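Long-range contacts in nucleoside-diphosphate-sugar pyrophosphorylase (Vibrio cholerae, PDB 4EVW), which probably transfers a nucleotidyl group from a nucleoside triphosphate to a sugar phosphate with release of pyrophosphate, as its pyrophosphorylase relatives do: residues S130-L134 and Y175-R179; M1-P5 and S108-I114; G153-V157 and L217-Y221. The protein carries 1 engineered substitution. All blocks are in the same frame, centred on the assembly; numbering follows the deposited sequence.

Interaction 1 (S130-L134 and Y175-R179); sequences SDGYL and YHFNR
H176 lies against Y133 across an antiparallel strand pair, 132-134 with 175-177 (N-to-C directions 175° apart), inside a mixed sheet consistent with the α/β fold of sugar nucleotidyltransferases. Following H176 outward, its CB comes 3.4 Å from CE1 of Y133. CG sits 3.6 Å from that same CE1, and CD2 approaches CD1 of Y133 at 3.7 Å, so one flank of the tyrosine ring runs along the root of the imidazole. The two planes are inclined at 39°, an oblique pairing. CG anti to the backbone N (chi1 -177°) carries the ring off the strand, with CD2 on the Y133 side and ND1 turned away from it to T110 OG1, a hydrogen bond which would limit the ring's rotation.

H176 and Y133 also form the hydrogen-bonded pair of the ladder: H176 N gives a nearly linear bond to Y133 O (2.9 Å), and Y133 N returns one to H176 O. On the face carrying L134 and Y175, L134 CD2 meets the edge of the Y175 ring in its plane, 3.9 Å from CD2 of Y175. Past the strands, N178 N donates to D131 O. D131 OD2 accepts from N218 N, while a water donates to D131 OD1 at 2.6 Å and accepts from N178 ND2 at 2.9 Å.

Interaction 2 (M1-P5 and S108-I114); sequences MIVIP and SITVFNI
The F112 ring meets I4 at its edge: the CD1 methyl of I4 lies near the ring plane and touches F112 CB at 3.7 Å, the two side chains lying alongside and pointing the same way. F40 adds an edge-to-face ring contact to F112. The puckered ring of P5 crosses V111 at about a right angle, with P5 CD 3.8 Å from V111 CG1, and helix 87-100 packs on both residues. In I4, chi1 (-42°) sets CG1 beside the backbone N and chi2 (-78°) then turns CD1 to F112, while the CG2 branch reaches I114 CD1 at 4.0 Å.

These side chains belong to a parallel strand pair, 2-5 with 109-111, their directions 35° apart, within the mixed sheet of what is probably a Rossmann-like α/β fold; the strand nearest the N terminus leads into what in relatives is the nucleotide-binding signature loop. The ladder alternates: T110 N donates to M1 O, V3 N to T110 O (2.8 Å), and F112 N to V3 O. The next step would use the nitrogen of P5, which has no hydrogen to give, and its CD lies against F112 O instead. Beyond this point a water takes over, donating to P5 O and accepting from I114 N at 2.9 Å.

At the opposite end, the N-terminal nitrogen of M1, a selenomethionine, is held by three partners: S108 O at 3.1 Å, the hydroxyl of Y105, and a water. That water also meets S108 OG and, at 2.6 Å, T110 OG1, which has H176 ND1 as a further partner. Alongside, I2 CD1 rests 3.8 Å from T110 CB.

Interaction 3 (G153-V157 and L217-Y221); sequences GSTKV and LNIHY
T155 OG1 and H220 ND1 share a hydrogen bond of 2.6 Å, the hydroxyl approaching near the imidazole plane at its edge. The torsion that places OG1 between the backbone N and the carbonyl carbon (chi1 51°) turns it to that nitrogen. A second polar side-chain bond runs from K156 NZ to N218 OD1 (3.1 Å), and the same OD1 takes a weak bond from H220 NE2; K156 NZ also donates to a water that accepts from I219 N.

Backbone bonds come next. Y221 N donates to T155 O in its carbonyl plane, and V157 N to I219 O at 2.8 Å with 165° at the hydrogen.

Two CH-pi contacts follow: K156 CA sits over one face of the H220 ring, 4.0 Å from its centroid, and T155 CA over a face of the Y221 ring at 4.1 Å from the centroid. Apolar packing is brief, V157 CG2 meeting Y221 CB at 3.7 Å.

Within the loop, S154 OG accepts from K156 N, an ST turn. Together the evidence describes a single beta bridge, K156 with H220, joining the loop before strand 157-161 to strand 219-223 of the mixed sheet.

In the fold
From the N terminus, interaction 2 closes first, returning the chain to M1-P5 after a long excursion of 102 residues, more helix than strand. It is complete before interaction 1 opens, so the two lie in series. Interaction 3 opens at G153-V157, inside the loop that interaction 1 closes at Y175-R179, and closes later at L217-Y221; these two therefore cross. In the sheet, strand 174-177 lies between 109-111 and 132-138, tying interaction 2 to interaction 1 through the Y175 O to V111 N bond. Strand 219-223 is the next neighbour, joined through L134 N and H220 O. Interactions 2 and 3 do not touch: their nearest atoms are about 10 Å apart (centres about 20 Å).

Interaction 1 (S130-L134 and Y175-R179)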
# COMPACT_ATOMS: atom_id res chain seq x y z
N SER A 130 9.23 -8.61 14.17
CA SER A 130 8.96 -7.19 14.34
C SER A 130 7.46 -6.96 14.45
O SER A 130 6.67 -7.85 14.12
CB SER A 130 9.51 -6.40 13.15
OG SER A 130 8.90 -6.80 11.93
N ASP A 131 7.07 -5.78 14.91
CA ASP A 131 5.65 -5.47 15.03
C ASP A 131 5.16 -4.91 13.70
O ASP A 131 3.95 -4.79 13.47
CB ASP A 131 5.42 -4.46 16.16
CG ASP A 131 5.66 -5.07 17.54
OD1 ASP A 131 5.07 -6.13 17.82
OD2 ASP A 131 6.43 -4.49 18.33
N GLY A 132 6.10 -4.57 12.83
CA GLY A 132 5.76 -4.03 11.53
C GLY A 132 7.01 -3.60 10.80
O GLY A 132 8.06 -3.42 11.41
N TYR A 133 6.93 -3.46 9.48
CA TYR A 133 8.10 -3.02 8.74
C TYR A 133 7.71 -2.32 7.46
O TYR A 133 6.64 -2.56 6.90
CB TYR A 133 9.04 -4.20 8.44
CG TYR A 133 8.70 -4.99 7.20
CD1 TYR A 133 7.79 -6.06 7.25
CD2 TYR A 133 9.26 -4.66 5.97
CE1 TYR A 133 7.47 -6.77 6.09
CE2 TYR A 133 8.95 -5.36 4.82
CZ TYR A 133 8.05 -6.41 4.88
OH TYR A 133 7.76 -7.10 3.73
N LEU A 134 8.60 -1.44 7.01
CA LEU A 134 8.39 -0.69 5.79
C LEU A 134 9.43 -1.17 4.80
O LEU A 134 10.61 -1.23 5.12
CB LEU A 134 8.62 0.81 6.02
CG LEU A 134 7.68 1.56 6.96
CD1 LEU A 134 8.22 1.53 8.38
CD2 LEU A 134 7.55 3.01 6.47
N TYR A 175 3.67 -1.45 3.13
CA TYR A 175 3.67 -1.20 4.56
C TYR A 175 3.08 -2.39 5.29
O TYR A 175 1.89 -2.70 5.13
CB TYR A 175 2.82 0.03 4.88
CG TYR A 175 3.22 1.25 4.10
CD1 TYR A 175 2.47 1.69 3.00
CD2 TYR A 175 4.35 1.98 4.45
CE1 TYR A 175 2.84 2.82 2.28
CE2 TYR A 175 4.73 3.11 3.74
CZ TYR A 175 3.97 3.53 2.66
OH TYR A 175 4.34 4.65 1.97
N HIS A 176 3.89 -3.06 6.10
CA HIS A 176 3.43 -4.23 6.82
C HIS A 176 3.20 -3.95 8.30
O HIS A 176 3.97 -3.22 8.93
CB HIS A 176 4.46 -5.36 6.67
CG HIS A 176 4.05 -6.64 7.33
ND1 HIS A 176 3.14 -7.51 6.77
CD2 HIS A 176 4.44 -7.19 8.50
CE1 HIS A 176 2.98 -8.54 7.57
NE2 HIS A 176 3.75 -8.38 8.63
N PHE A 177 2.12 -4.51 8.83
CA PHE A 177 1.77 -4.39 10.25
C PHE A 177 1.48 -5.81 10.73
O PHE A 177 0.67 -6.52 10.14
CB PHE A 177 0.53 -3.53 10.45
CG PHE A 177 0.67 -2.13 9.93
CD1 PHE A 177 0.54 -1.86 8.57
CD2 PHE A 177 0.96 -1.08 10.79
CE1 PHE A 177 0.69 -0.57 8.08
CE2 PHE A 177 1.11 0.22 10.31
CZ PHE A 177 0.97 0.48 8.95
N ASN A 178 2.14 -6.22 11.81
CA ASN A 178 1.95 -7.57 12.34
C ASN A 178 0.53 -7.80 12.87
O ASN A 178 0.03 -8.93 12.84
CB ASN A 178 2.97 -7.86 13.45
CG ASN A 178 2.97 -9.31 13.86
OD1 ASN A 178 3.06 -10.21 13.02
ND2 ASN A 178 2.88 -9.56 15.17
N ARG A 179 -0.12 -6.75 13.35
CA ARG A 179 -1.49 -6.86 13.88
C ARG A 179 -2.41 -5.78 13.33
O ARG A 179 -2.09 -4.59 13.37
CB ARG A 179 -1.49 -6.77 15.41
CG ARG A 179 -0.78 -7.93 16.10
CD ARG A 179 -0.96 -7.88 17.61
NE ARG A 179 -0.57 -9.14 18.23
CZ ARG A 179 -1.41 -10.00 18.80
NH1 ARG A 179 -2.71 -9.74 18.83
NH2 ARG A 179 -0.95 -11.13 19.33
O HOH W 1 1.44 -4.61 14.28
O HOH W 2 2.86 -7.36 17.04

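Interaction 2 (M1-P5 and S108-I114)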
# COMPACT_ATOMS: atom_id res chain seq x y z
N MSE A 1 -2.66 -10.87 5.65
CA MSE A 1 -3.63 -10.42 4.61
C MSE A 1 -3.05 -9.28 3.79
O MSE A 1 -2.55 -8.30 4.34
CB MSE A 1 -4.93 -9.96 5.27
CG MSE A 1 -5.96 -9.50 4.26
SE MSE A 1 -7.66 -9.08 5.07
CE MSE A 1 -8.22 -10.88 5.56
N ILE A 2 -3.14 -9.41 2.47
CA ILE A 2 -2.63 -8.39 1.57
C ILE A 2 -3.79 -7.43 1.30
O ILE A 2 -4.84 -7.84 0.81
CB ILE A 2 -2.16 -9.02 0.24
CG1 ILE A 2 -1.13 -10.12 0.52
CG2 ILE A 2 -1.56 -7.94 -0.66
CD1 ILE A 2 0.22 -9.61 0.93
N VAL A 3 -3.58 -6.16 1.62
CA VAL A 3 -4.62 -5.15 1.45
C VAL A 3 -4.22 -4.17 0.36
O VAL A 3 -3.15 -3.57 0.42
CB VAL A 3 -4.84 -4.38 2.77
CG1 VAL A 3 -5.93 -3.32 2.58
CG2 VAL A 3 -5.22 -5.36 3.88
N ILE A 4 -5.09 -4.00 -0.63
CA ILE A 4 -4.78 -3.07 -1.69
C ILE A 4 -5.80 -1.95 -1.78
O ILE A 4 -6.91 -2.15 -2.26
CB ILE A 4 -4.74 -3.75 -3.08
CG1 ILE A 4 -4.03 -5.10 -3.00
CG2 ILE A 4 -4.00 -2.83 -4.07
CD1 ILE A 4 -2.52 -5.01 -2.96
N PRO A 5 -5.46 -0.80 -1.26
CA PRO A 5 -6.34 0.35 -1.35
C PRO A 5 -6.32 0.88 -2.78
O PRO A 5 -5.29 1.18 -3.27
CB PRO A 5 -5.72 1.32 -0.38
CG PRO A 5 -4.32 0.91 -0.25
CD PRO A 5 -4.17 -0.49 -0.65
N SER A 108 -2.17 -10.11 10.57
CA SER A 108 -1.34 -9.06 10.00
C SER A 108 -1.97 -8.47 8.75
O SER A 108 -2.85 -9.08 8.13
CB SER A 108 0.02 -9.64 9.62
OG SER A 108 -0.11 -10.54 8.53
N ILE A 109 -1.54 -7.27 8.40
CA ILE A 109 -2.00 -6.68 7.15
C ILE A 109 -0.79 -6.09 6.46
O ILE A 109 0.08 -5.47 7.07
CB ILE A 109 -3.09 -5.60 7.31
CG1 ILE A 109 -2.63 -4.48 8.21
CG2 ILE A 109 -4.39 -6.24 7.81
CD1 ILE A 109 -3.59 -3.30 8.17
N THR A 110 -0.73 -6.34 5.16
CA THR A 110 0.35 -5.87 4.32
C THR A 110 -0.30 -4.96 3.30
O THR A 110 -0.96 -5.43 2.37
CB THR A 110 1.02 -7.05 3.63
OG1 THR A 110 1.56 -7.93 4.62
CG2 THR A 110 2.14 -6.58 2.71
N VAL A 111 -0.13 -3.65 3.47
CA VAL A 111 -0.72 -2.69 2.56
C VAL A 111 0.19 -2.46 1.37
O VAL A 111 1.39 -2.26 1.54
CB VAL A 111 -0.99 -1.35 3.25
CG1 VAL A 111 -1.70 -0.39 2.30
CG2 VAL A 111 -1.82 -1.58 4.50
N PHE A 112 -0.38 -2.49 0.18
CA PHE A 112 0.40 -2.30 -1.03
C PHE A 112 -0.44 -1.48 -1.99
O PHE A 112 -1.65 -1.40 -1.83
CB PHE A 112 0.71 -3.67 -1.63
CG PHE A 112 1.69 -3.63 -2.75
CD1 PHE A 112 3.00 -3.19 -2.54
CD2 PHE A 112 1.33 -4.05 -4.02
CE1 PHE A 112 3.92 -3.17 -3.58
CE2 PHE A 112 2.24 -4.04 -5.07
CZ PHE A 112 3.54 -3.60 -4.85
N ASN A 113 0.17 -0.87 -2.99
CA ASN A 113 -0.63 -0.08 -3.91
C ASN A 113 -0.55 -0.62 -5.33
O ASN A 113 0.44 -1.23 -5.74
CB ASN A 113 -0.25 1.39 -3.84
CG ASN A 113 1.13 1.65 -4.35
OD1 ASN A 113 1.33 1.84 -5.55
ND2 ASN A 113 2.11 1.66 -3.45
N ILE A 114 -1.62 -0.37 -6.07
CA ILE A 114 -1.73 -0.86 -7.43
C ILE A 114 -0.81 -0.14 -8.43
O ILE A 114 -0.73 -0.55 -9.59
CB ILE A 114 -3.23 -0.79 -7.85
CG1 ILE A 114 -3.58 -2.01 -8.70
CG2 ILE A 114 -3.53 0.52 -8.56
CD1 ILE A 114 -3.42 -3.33 -7.96
O HOH W 3 -0.01 -9.81 5.41
O HOH W 4 -3.48 1.62 -5.15

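Interaction 3 (G153-V157 and L217-Y221)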
# COMPACT_ATOMS: atom_id res chain seq x y z
N GLY A 153 23.80 -1.20 10.74
CA GLY A 153 23.74 -2.55 11.28
C GLY A 153 22.43 -2.92 11.95
O GLY A 153 22.24 -4.06 12.36
N SER A 154 21.54 -1.94 12.08
CA SER A 154 20.23 -2.18 12.68
C SER A 154 19.19 -1.82 11.64
O SER A 154 19.38 -0.87 10.89
CB SER A 154 20.03 -1.31 13.92
OG SER A 154 18.68 -1.36 14.36
N THR A 155 18.10 -2.58 11.58
CA THR A 155 17.06 -2.27 10.62
C THR A 155 15.91 -1.57 11.32
O THR A 155 14.83 -1.42 10.77
CB THR A 155 16.53 -3.55 9.92
OG1 THR A 155 16.18 -4.52 10.91
CG2 THR A 155 17.58 -4.12 8.99
N LYS A 156 16.16 -1.14 12.56
CA LYS A 156 15.13 -0.46 13.33
C LYS A 156 14.83 0.91 12.74
O LYS A 156 15.74 1.60 12.27
CB LYS A 156 15.59 -0.33 14.79
CG LYS A 156 14.47 -0.41 15.81
CD LYS A 156 15.03 -0.46 17.23
CE LYS A 156 14.00 0.01 18.24
NZ LYS A 156 12.72 -0.76 18.18
N VAL A 157 13.56 1.30 12.75
CA VAL A 157 13.14 2.61 12.24
C VAL A 157 12.73 3.49 13.41
O VAL A 157 11.96 3.06 14.28
CB VAL A 157 11.96 2.47 11.25
CG1 VAL A 157 11.47 3.85 10.81
CG2 VAL A 157 12.39 1.66 10.03
N LEU A 217 6.54 0.15 19.93
CA LEU A 217 6.49 -1.05 19.11
C LEU A 217 7.78 -1.15 18.32
O LEU A 217 8.44 -0.15 18.05
CB LEU A 217 5.28 -1.04 18.17
CG LEU A 217 3.91 -1.03 18.88
CD1 LEU A 217 2.84 -1.48 17.88
CD2 LEU A 217 3.93 -1.95 20.08
N ASN A 218 8.12 -2.38 17.94
CA ASN A 218 9.34 -2.68 17.23
C ASN A 218 9.17 -2.59 15.71
O ASN A 218 8.82 -3.57 15.06
CB ASN A 218 9.79 -4.09 17.65
CG ASN A 218 11.18 -4.43 17.17
OD1 ASN A 218 11.99 -3.54 16.90
ND2 ASN A 218 11.48 -5.72 17.10
N ILE A 219 9.44 -1.41 15.16
CA ILE A 219 9.28 -1.19 13.72
C ILE A 219 10.61 -1.21 12.97
O ILE A 219 11.58 -0.56 13.36
CB ILE A 219 8.58 0.17 13.47
CG1 ILE A 219 7.25 0.22 14.23
CG2 ILE A 219 8.37 0.38 11.97
CD1 ILE A 219 6.26 -0.91 13.88
N HIS A 220 10.65 -1.96 11.87
CA HIS A 220 11.88 -2.07 11.08
C HIS A 220 11.68 -1.71 9.63
O HIS A 220 10.57 -1.40 9.19
CB HIS A 220 12.41 -3.50 11.15
CG HIS A 220 12.99 -3.88 12.47
ND1 HIS A 220 14.33 -4.13 12.65
CD2 HIS A 220 12.41 -4.02 13.69
CE1 HIS A 220 14.56 -4.41 13.92
NE2 HIS A 220 13.41 -4.35 14.57
N TYR A 221 12.77 -1.72 8.88
CA TYR A 221 12.68 -1.48 7.45
C TYR A 221 13.31 -2.69 6.81
O TYR A 221 14.01 -3.46 7.46
CB TYR A 221 13.42 -0.20 7.02
CG TYR A 221 14.94 -0.22 7.12
CD1 TYR A 221 15.73 -0.84 6.15
CD2 TYR A 221 15.59 0.44 8.16
CE1 TYR A 221 17.13 -0.80 6.22
CE2 TYR A 221 16.98 0.48 8.24
CZ TYR A 221 17.75 -0.14 7.27
OH TYR A 221 19.12 -0.08 7.35
O HOH W 5 10.93 0.94 16.08